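Putative TRAP PERIPLASMIC SOLUTE BINDING PROTEIN (Haemophilus influenzae, PDB 4PBQ) binds L-gulonate in its pocket and is probably the periplasmic solute receptor of a TRAP transporter. Local coordinates at residues 147-153 and 203-209; 158-163 and 180-184; 221-227 and 285-290. One frame throughout, in Å; residues are numbered along the deposited sequence.

How the contacts relate
Contacts 1 and 3 hold neighbouring pairs of one sheet: strand 147-151 lies against strand 204-208 in contact 1, while strand 223-225, which also bonds to strand 147-151, takes strand 286-288 as its partner in contact 3. Contact 1 is the buried one and carries the charged and amide groups that reach the ligand. Contact 3, farther from the centre of the chain, is mainly backbone bonding with isoleucines, its charges kept to a rim. Contact 2 joins two loops near the surface, about 13 Å from contact 1 between centres, and replaces direct hydrogen bonds with aromatic packing and bridging water. I149 of contact 1 touches F161 of contact 2.

Contact 1 (147-153 and 203-209); sequences RVISSNK and DGQENPY. With 2UF (L-gulonate), chain D.
The R147 guanidinium has N207 over one face, its OD1 3.3 Å from R147 NH2, while E206 and L-gulonate lie at its edge. The Y209 ring takes V148 CG2 over the centre of one face, a CH-pi contact that suits a branched valine. E206 is gripped side-on: R147 NE reaches E206 OE1 at 2.7 Å and R147 NH2 reaches E206 OE2 at 3.0 Å, both acceptors close to the guanidinium plane. The bend at chi3 (79°) brings the guanidinium alongside N207, with its NE edge turned to E206.

Strands 147-151 and 204-208 are antiparallel, with V148-N207 and S150-Q205 as hydrogen-bonded pairs. Q205 NE2 donates almost straight to S150 OG (2.8 Å), also hydrogen-bonded to Q221 OE1. Q205 OE1 receives N207 ND2, steadying the asparagine amide. K153 NZ makes a salt bridge to D203 OD2 from above the carboxylate plane, while D203 OD1 pairs with R165.

R147 NH1 donates to ligand O5 at 2.9 Å, and R147 NH2 to carboxylate oxygen O6B. N207 uses both ends of its amide, OD1 accepting from O5 and ND2 donating to O6B. A buried arginine held by E206 thus probably offers a fixed positive charge to the sugar acid's carboxylate.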
# COMPACT_ATOMS: atom_id res chain seq x y z
N ARG A 147 -8.53 -0.99 0.24
CA ARG A 147 -8.87 0.37 -0.13
C ARG A 147 -10.39 0.59 -0.22
O ARG A 147 -11.13 -0.27 -0.70
CB ARG A 147 -8.20 0.71 -1.48
CG ARG A 147 -6.68 0.56 -1.42
CD ARG A 147 -6.04 0.77 -2.73
NE ARG A 147 -5.87 2.16 -3.13
CZ ARG A 147 -4.80 2.90 -2.86
NH1 ARG A 147 -3.79 2.39 -2.17
NH2 ARG A 147 -4.73 4.14 -3.30
N VAL A 148 -10.81 1.74 0.28
CA VAL A 148 -12.22 2.16 0.24
C VAL A 148 -12.31 3.48 -0.52
O VAL A 148 -11.31 4.19 -0.70
CB VAL A 148 -12.86 2.24 1.64
CG1 VAL A 148 -12.76 0.90 2.33
CG2 VAL A 148 -12.21 3.32 2.50
N ILE A 149 -13.50 3.80 -1.01
CA ILE A 149 -13.71 5.04 -1.76
C ILE A 149 -14.27 6.15 -0.88
O ILE A 149 -15.30 5.98 -0.23
CB ILE A 149 -14.69 4.81 -2.93
CG1 ILE A 149 -14.11 3.75 -3.88
CG2 ILE A 149 -14.95 6.11 -3.67
CD1 ILE A 149 -15.12 3.26 -4.93
N SER A 150 -13.58 7.27 -0.81
CA SER A 150 -14.11 8.44 -0.16
C SER A 150 -14.67 9.38 -1.24
O SER A 150 -14.15 9.43 -2.35
CB SER A 150 -13.07 9.14 0.70
OG SER A 150 -12.03 9.72 -0.04
N SER A 151 -15.70 10.13 -0.91
CA SER A 151 -16.45 10.82 -1.94
C SER A 151 -17.34 11.91 -1.39
O SER A 151 -17.97 11.74 -0.34
CB SER A 151 -17.32 9.80 -2.69
OG SER A 151 -18.06 10.45 -3.69
N ASN A 152 -17.47 13.01 -2.13
CA ASN A 152 -18.45 14.05 -1.82
C ASN A 152 -19.85 13.59 -2.20
O ASN A 152 -20.82 14.18 -1.77
CB ASN A 152 -18.17 15.33 -2.59
CG ASN A 152 -16.87 15.99 -2.19
OD1 ASN A 152 -16.43 15.88 -1.05
ND2 ASN A 152 -16.25 16.68 -3.13
N LYS A 153 -19.91 12.56 -3.04
CA LYS A 153 -21.16 12.09 -3.62
C LYS A 153 -21.50 10.71 -3.07
O LYS A 153 -20.65 9.84 -3.02
CB LYS A 153 -21.02 11.98 -5.15
CG LYS A 153 -20.84 13.31 -5.91
CD LYS A 153 -20.60 13.05 -7.41
CE LYS A 153 -20.43 14.34 -8.23
NZ LYS A 153 -19.80 14.06 -9.58
N ASP A 203 -14.01 14.48 -7.19
CA ASP A 203 -15.08 14.29 -6.21
C ASP A 203 -14.64 13.45 -5.02
O ASP A 203 -15.28 13.47 -3.96
CB ASP A 203 -16.24 13.58 -6.86
CG ASP A 203 -16.83 14.36 -8.01
OD1 ASP A 203 -17.16 15.55 -7.79
OD2 ASP A 203 -16.94 13.78 -9.11
N GLY A 204 -13.56 12.69 -5.20
CA GLY A 204 -13.08 11.81 -4.16
C GLY A 204 -11.79 11.10 -4.55
O GLY A 204 -11.09 11.46 -5.52
N GLN A 205 -11.45 10.11 -3.74
CA GLN A 205 -10.22 9.35 -3.91
C GLN A 205 -10.45 7.97 -3.31
O GLN A 205 -11.57 7.65 -2.89
CB GLN A 205 -9.01 10.08 -3.25
CG GLN A 205 -9.10 10.27 -1.74
CD GLN A 205 -8.60 9.07 -0.94
OE1 GLN A 205 -7.45 8.66 -1.08
NE2 GLN A 205 -9.49 8.47 -0.15
N GLU A 206 -9.42 7.13 -3.28
CA GLU A 206 -9.55 5.80 -2.68
C GLU A 206 -8.24 5.40 -1.99
O GLU A 206 -7.16 5.66 -2.51
CB GLU A 206 -10.06 4.76 -3.68
CG GLU A 206 -9.35 4.73 -5.03
CD GLU A 206 -8.01 4.02 -4.97
OE1 GLU A 206 -7.99 2.81 -4.64
OE2 GLU A 206 -6.98 4.69 -5.24
N ASN A 207 -8.36 4.78 -0.83
CA ASN A 207 -7.22 4.47 0.02
C ASN A 207 -7.75 3.70 1.21
O ASN A 207 -8.97 3.64 1.42
CB ASN A 207 -6.49 5.77 0.46
CG ASN A 207 -5.15 5.98 -0.26
OD1 ASN A 207 -4.26 5.13 -0.23
ND2 ASN A 207 -5.01 7.12 -0.91
N PRO A 208 -6.86 3.09 1.99
CA PRO A 208 -7.33 2.37 3.18
C PRO A 208 -7.94 3.31 4.21
O PRO A 208 -7.61 4.51 4.24
CB PRO A 208 -6.06 1.68 3.71
CG PRO A 208 -5.14 1.62 2.51
CD PRO A 208 -5.43 2.87 1.74
N TYR A 209 -8.79 2.76 5.08
CA TYR A 209 -9.40 3.52 6.18
C TYR A 209 -8.37 4.33 6.98
O TYR A 209 -8.62 5.49 7.29
CB TYR A 209 -10.16 2.60 7.14
CG TYR A 209 -11.59 2.32 6.75
CD1 TYR A 209 -12.55 3.31 6.79
CD2 TYR A 209 -11.97 1.05 6.36
CE1 TYR A 209 -13.88 3.03 6.44
CE2 TYR A 209 -13.27 0.78 6.00
CZ TYR A 209 -14.22 1.77 6.05
OH TYR A 209 -15.52 1.45 5.69
O6A 2UF D . -0.87 7.43 -3.04
C6 2UF D . -1.61 6.46 -2.80
O6B 2UF D . -2.85 6.46 -2.89
C5 2UF D . -0.92 5.17 -2.31
O5 2UF D . -1.83 4.46 -1.50
C4 2UF D . -0.48 4.29 -3.50
O4 2UF D . 0.53 4.97 -4.26
C3 2UF D . 0.03 2.93 -2.99
O3 2UF D . 1.03 3.07 -1.92
C2 2UF D . 0.64 2.10 -4.12
O2 2UF D . 0.74 0.79 -3.60
C1 2UF D . -0.29 2.03 -5.37
O1 2UF D . 0.29 1.10 -6.30

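Contact 2 (158-163 and 180-184); sequences FDDFKG and AMNIN
F161 packs tightly against the turn at M181 to I183. Its CG lies beside the backbone N (chi1 -73°), directing the ring so that one side meets both I183 CD1, over the face near its rim and 3.7 Å from F161 CD1, and M181 CB, beyond the ring edge and 3.9 Å from F161 CD2. A large flat ring suits this place because it can meet isoleucine with a face and still run alongside the selenomethionine. F158 adds a Met-aromatic contact, its CE1 4.0 Å from M181 SE, with the selenium at the ring edge. Between the two rings, over a face of F158 and at the edge of F161, water 1 donates to F158 O and M181 O (2.7 Å), bridging two carbonyls that could not bond each other.

The other side is loose and wet. Water 2 accepts from G163 N and donates to N182 O, with a longer bond to N184 OD1 (3.3 Å). Exposed K162 and N182 lie near one another. N182 has positive phi (64°), which asparagine tolerates well, and closes helix 172-180 in a Schellman motif; G163 also has positive phi, which suits glycine.

Helix 292-312 packs on F158 and M181, and F294 meets the F161 ring. The loops lead into parallel strands 165-168 and 184-187, where N184 bonds through its backbone to L164 and L166.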
# COMPACT_ATOMS: atom_id res chain seq x y z
N PHE A 158 -23.98 0.61 -8.78
CA PHE A 158 -22.94 0.73 -9.80
C PHE A 158 -23.18 1.93 -10.69
O PHE A 158 -22.23 2.61 -11.09
CB PHE A 158 -22.88 -0.57 -10.59
CG PHE A 158 -21.69 -0.67 -11.49
CD1 PHE A 158 -20.44 -1.04 -10.99
CD2 PHE A 158 -21.81 -0.42 -12.84
CE1 PHE A 158 -19.35 -1.16 -11.83
CE2 PHE A 158 -20.73 -0.54 -13.69
CZ PHE A 158 -19.51 -0.90 -13.19
N ASP A 159 -24.44 2.23 -10.99
CA ASP A 159 -24.76 3.37 -11.84
C ASP A 159 -24.31 4.71 -11.23
O ASP A 159 -24.16 5.69 -11.96
CB ASP A 159 -26.25 3.41 -12.21
CG ASP A 159 -26.63 2.33 -13.21
OD1 ASP A 159 -25.75 1.87 -13.96
OD2 ASP A 159 -27.80 1.92 -13.22
N ASP A 160 -24.07 4.75 -9.92
CA ASP A 160 -23.69 6.00 -9.28
C ASP A 160 -22.26 6.41 -9.65
O ASP A 160 -21.91 7.57 -9.51
CB ASP A 160 -23.82 5.90 -7.76
CG ASP A 160 -25.26 5.78 -7.28
OD1 ASP A 160 -26.19 6.10 -8.04
OD2 ASP A 160 -25.46 5.36 -6.11
N PHE A 161 -21.45 5.48 -10.13
CA PHE A 161 -20.10 5.80 -10.58
C PHE A 161 -20.06 6.73 -11.80
O PHE A 161 -19.06 7.43 -12.02
CB PHE A 161 -19.36 4.52 -10.95
CG PHE A 161 -18.95 3.68 -9.77
CD1 PHE A 161 -18.56 4.26 -8.57
CD2 PHE A 161 -18.95 2.30 -9.87
CE1 PHE A 161 -18.17 3.47 -7.51
CE2 PHE A 161 -18.54 1.52 -8.80
CZ PHE A 161 -18.16 2.10 -7.64
N LYS A 162 -21.11 6.69 -12.63
CA LYS A 162 -21.12 7.50 -13.86
C LYS A 162 -21.01 8.99 -13.52
O LYS A 162 -21.78 9.52 -12.72
CB LYS A 162 -22.37 7.20 -14.69
CG LYS A 162 -22.45 7.98 -15.98
CD LYS A 162 -23.69 7.59 -16.80
CE LYS A 162 -23.46 6.29 -17.56
NZ LYS A 162 -22.51 6.46 -18.72
N GLY A 163 -20.03 9.67 -14.11
CA GLY A 163 -19.83 11.08 -13.82
C GLY A 163 -18.86 11.30 -12.65
O GLY A 163 -18.41 12.42 -12.44
N ALA A 180 -12.82 0.70 -15.59
CA ALA A 180 -13.66 -0.50 -15.61
C ALA A 180 -14.92 -0.32 -14.76
O ALA A 180 -15.93 -1.01 -14.98
CB ALA A 180 -12.86 -1.73 -15.12
N MSE A 181 -14.85 0.59 -13.78
CA MSE A 181 -15.99 0.95 -12.93
C MSE A 181 -16.86 2.06 -13.54
O MSE A 181 -17.86 2.45 -12.95
CB MSE A 181 -15.52 1.41 -11.55
CG MSE A 181 -14.71 0.38 -10.73
SE MSE A 181 -15.64 -1.31 -10.44
CE MSE A 181 -14.50 -2.50 -11.47
N ASN A 182 -16.49 2.52 -14.74
CA ASN A 182 -17.11 3.67 -15.41
C ASN A 182 -16.90 4.97 -14.62
O ASN A 182 -17.70 5.91 -14.71
CB ASN A 182 -18.61 3.42 -15.68
CG ASN A 182 -19.12 4.22 -16.85
OD1 ASN A 182 -18.34 4.70 -17.67
ND2 ASN A 182 -20.45 4.35 -16.96
N ILE A 183 -15.82 4.99 -13.83
CA ILE A 183 -15.36 6.18 -13.12
C ILE A 183 -14.38 6.95 -14.01
O ILE A 183 -13.65 6.33 -14.77
CB ILE A 183 -14.66 5.79 -11.81
CG1 ILE A 183 -15.65 5.15 -10.83
CG2 ILE A 183 -13.97 7.00 -11.17
CD1 ILE A 183 -14.97 4.46 -9.63
N ASN A 184 -14.36 8.29 -13.89
CA ASN A 184 -13.36 9.13 -14.57
C ASN A 184 -12.15 9.36 -13.65
O ASN A 184 -12.24 10.15 -12.73
CB ASN A 184 -13.94 10.50 -14.94
CG ASN A 184 -15.19 10.39 -15.83
OD1 ASN A 184 -15.26 9.52 -16.70
ND2 ASN A 184 -16.16 11.27 -15.62
O HOH W 1 -20.55 2.47 -13.39
O HOH W 2 -18.18 8.31 -15.85

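Contact 3 (221-227 and 285-290); sequences QKYIIQS and NEIIVP
I225 and I288 run alongside one another on the face that carries Y223 and E286, with I225 CG1 4.2 Å from I288 CB. Y223 CG stands anti to its carbonyl carbon (chi1 -57°), setting the ring beside E286 CB and I288 CD1, the latter 4.1 Å from Y223 CD1. On the reverse face I224 and I287 pair likewise, I224 CB and I287 CG1 being 4.4 Å apart. Branched isoleucine fits such strand positions because its beta branch favours the extended backbone and spreads hydrocarbon over the neighbour. I224 is the more deeply buried, touching V148, Y209, I212 and L280.

These residues belong to a parallel pair, strands 223-225 and 286-288, whose segment axes differ by 21°. The bonds step between strands in the parallel pattern: E286 N to K222 O, I224 N to E286 O, I288 N to I224 O (2.7 Å) and Q226 N to I288 O (2.8 Å). Strand 223-225 bonds through its other edge to strand 136-151, so strand 286-288 extends that mixed sheet.

Past the strands, Q226 centres an inverse gamma turn, and P290 packs its ring against it, CD 3.3 Å from Q226 O. Proline, lacking an amide hydrogen, suits a place where the ladder has stopped. At the opposite end N285 ND2 bonds to Y218 O and comes 2.6 Å from Q221 O. Outermost, K222 lays its CG over the centre of one face of the Y223 ring; its NZ donates to Y223 OH and makes a long salt bridge (3.8 Å) with E286 OE2.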
# COMPACT_ATOMS: atom_id res chain seq x y z
N GLN A 221 -14.54 14.73 3.07
CA GLN A 221 -15.17 13.65 2.30
C GLN A 221 -16.29 13.04 3.12
O GLN A 221 -16.04 12.17 3.96
CB GLN A 221 -14.13 12.59 1.94
CG GLN A 221 -12.98 13.06 1.07
CD GLN A 221 -13.32 12.95 -0.41
OE1 GLN A 221 -12.87 12.03 -1.09
NE2 GLN A 221 -14.12 13.88 -0.90
N LYS A 222 -17.51 13.46 2.84
CA LYS A 222 -18.69 13.04 3.62
C LYS A 222 -18.87 11.53 3.58
O LYS A 222 -19.12 10.91 4.60
CB LYS A 222 -19.94 13.72 3.08
CG LYS A 222 -21.22 13.43 3.88
CD LYS A 222 -22.38 14.31 3.38
CE LYS A 222 -23.50 14.45 4.42
NZ LYS A 222 -24.56 13.40 4.29
N TYR A 223 -18.77 10.94 2.39
CA TYR A 223 -19.10 9.54 2.23
C TYR A 223 -17.88 8.67 2.11
O TYR A 223 -16.90 9.01 1.45
CB TYR A 223 -20.00 9.32 1.00
CG TYR A 223 -21.29 10.12 1.06
CD1 TYR A 223 -22.36 9.67 1.79
CD2 TYR A 223 -21.39 11.34 0.41
CE1 TYR A 223 -23.54 10.40 1.86
CE2 TYR A 223 -22.55 12.09 0.48
CZ TYR A 223 -23.62 11.61 1.21
OH TYR A 223 -24.78 12.35 1.28
N ILE A 224 -17.96 7.52 2.76
CA ILE A 224 -16.95 6.49 2.63
C ILE A 224 -17.66 5.22 2.25
O ILE A 224 -18.55 4.74 2.96
CB ILE A 224 -16.13 6.31 3.93
CG1 ILE A 224 -15.42 7.61 4.28
CG2 ILE A 224 -15.12 5.19 3.76
CD1 ILE A 224 -14.69 7.59 5.61
N ILE A 225 -17.30 4.70 1.10
CA ILE A 225 -17.95 3.52 0.56
C ILE A 225 -17.01 2.32 0.68
O ILE A 225 -15.91 2.30 0.08
CB ILE A 225 -18.37 3.78 -0.89
CG1 ILE A 225 -19.30 5.02 -0.97
CG2 ILE A 225 -19.04 2.55 -1.46
CD1 ILE A 225 -18.58 6.39 -1.21
N GLN A 226 -17.43 1.32 1.44
CA GLN A 226 -16.57 0.19 1.79
C GLN A 226 -16.42 -0.85 0.69
O GLN A 226 -16.78 -2.01 0.84
CB GLN A 226 -17.07 -0.47 3.06
CG GLN A 226 -16.08 -1.38 3.71
CD GLN A 226 -16.64 -1.92 5.01
OE1 GLN A 226 -17.05 -3.08 5.09
NE2 GLN A 226 -16.70 -1.06 6.02
N SER A 227 -15.84 -0.42 -0.41
CA SER A 227 -15.64 -1.26 -1.57
C SER A 227 -14.62 -2.38 -1.36
O SER A 227 -14.82 -3.49 -1.81
CB SER A 227 -15.24 -0.40 -2.76
OG SER A 227 -14.18 0.50 -2.45
N ASN A 285 -18.94 11.24 9.26
CA ASN A 285 -18.89 10.57 7.95
C ASN A 285 -20.00 9.54 7.82
O ASN A 285 -20.41 8.95 8.82
CB ASN A 285 -17.54 9.90 7.70
CG ASN A 285 -16.40 10.88 7.67
OD1 ASN A 285 -15.75 11.13 8.69
ND2 ASN A 285 -16.15 11.46 6.50
N GLU A 286 -20.48 9.33 6.61
CA GLU A 286 -21.46 8.29 6.33
C GLU A 286 -20.79 7.12 5.64
O GLU A 286 -20.30 7.25 4.51
CB GLU A 286 -22.60 8.84 5.49
CG GLU A 286 -23.14 10.12 6.06
CD GLU A 286 -24.65 10.14 6.09
OE1 GLU A 286 -25.26 9.52 5.18
OE2 GLU A 286 -25.20 10.79 7.00
N ILE A 287 -20.74 5.99 6.33
CA ILE A 287 -20.09 4.80 5.81
C ILE A 287 -21.15 3.95 5.11
O ILE A 287 -22.15 3.57 5.70
CB ILE A 287 -19.42 3.99 6.93
CG1 ILE A 287 -18.19 4.76 7.47
CG2 ILE A 287 -18.93 2.67 6.40
CD1 ILE A 287 -17.30 3.94 8.39
N ILE A 288 -20.94 3.70 3.83
CA ILE A 288 -21.85 2.88 3.06
C ILE A 288 -21.22 1.50 2.88
O ILE A 288 -20.10 1.38 2.36
CB ILE A 288 -22.15 3.57 1.71
CG1 ILE A 288 -22.93 4.87 1.98
CG2 ILE A 288 -22.91 2.64 0.77
CD1 ILE A 288 -23.10 5.77 0.77
N VAL A 289 -21.89 0.46 3.37
CA VAL A 289 -21.45 -0.90 3.07
C VAL A 289 -22.20 -1.35 1.81
O VAL A 289 -23.42 -1.37 1.80
CB VAL A 289 -21.72 -1.85 4.22
CG1 VAL A 289 -21.19 -3.25 3.90
CG2 VAL A 289 -21.09 -1.31 5.51
N PRO A 290 -21.46 -1.69 0.74
CA PRO A 290 -22.17 -2.00 -0.51
C PRO A 290 -23.11 -3.18 -0.35
O PRO A 290 -22.82 -4.12 0.38
CB PRO A 290 -21.03 -2.36 -1.48
CG PRO A 290 -19.86 -1.62 -0.96
CD PRO A 290 -20.00 -1.63 0.54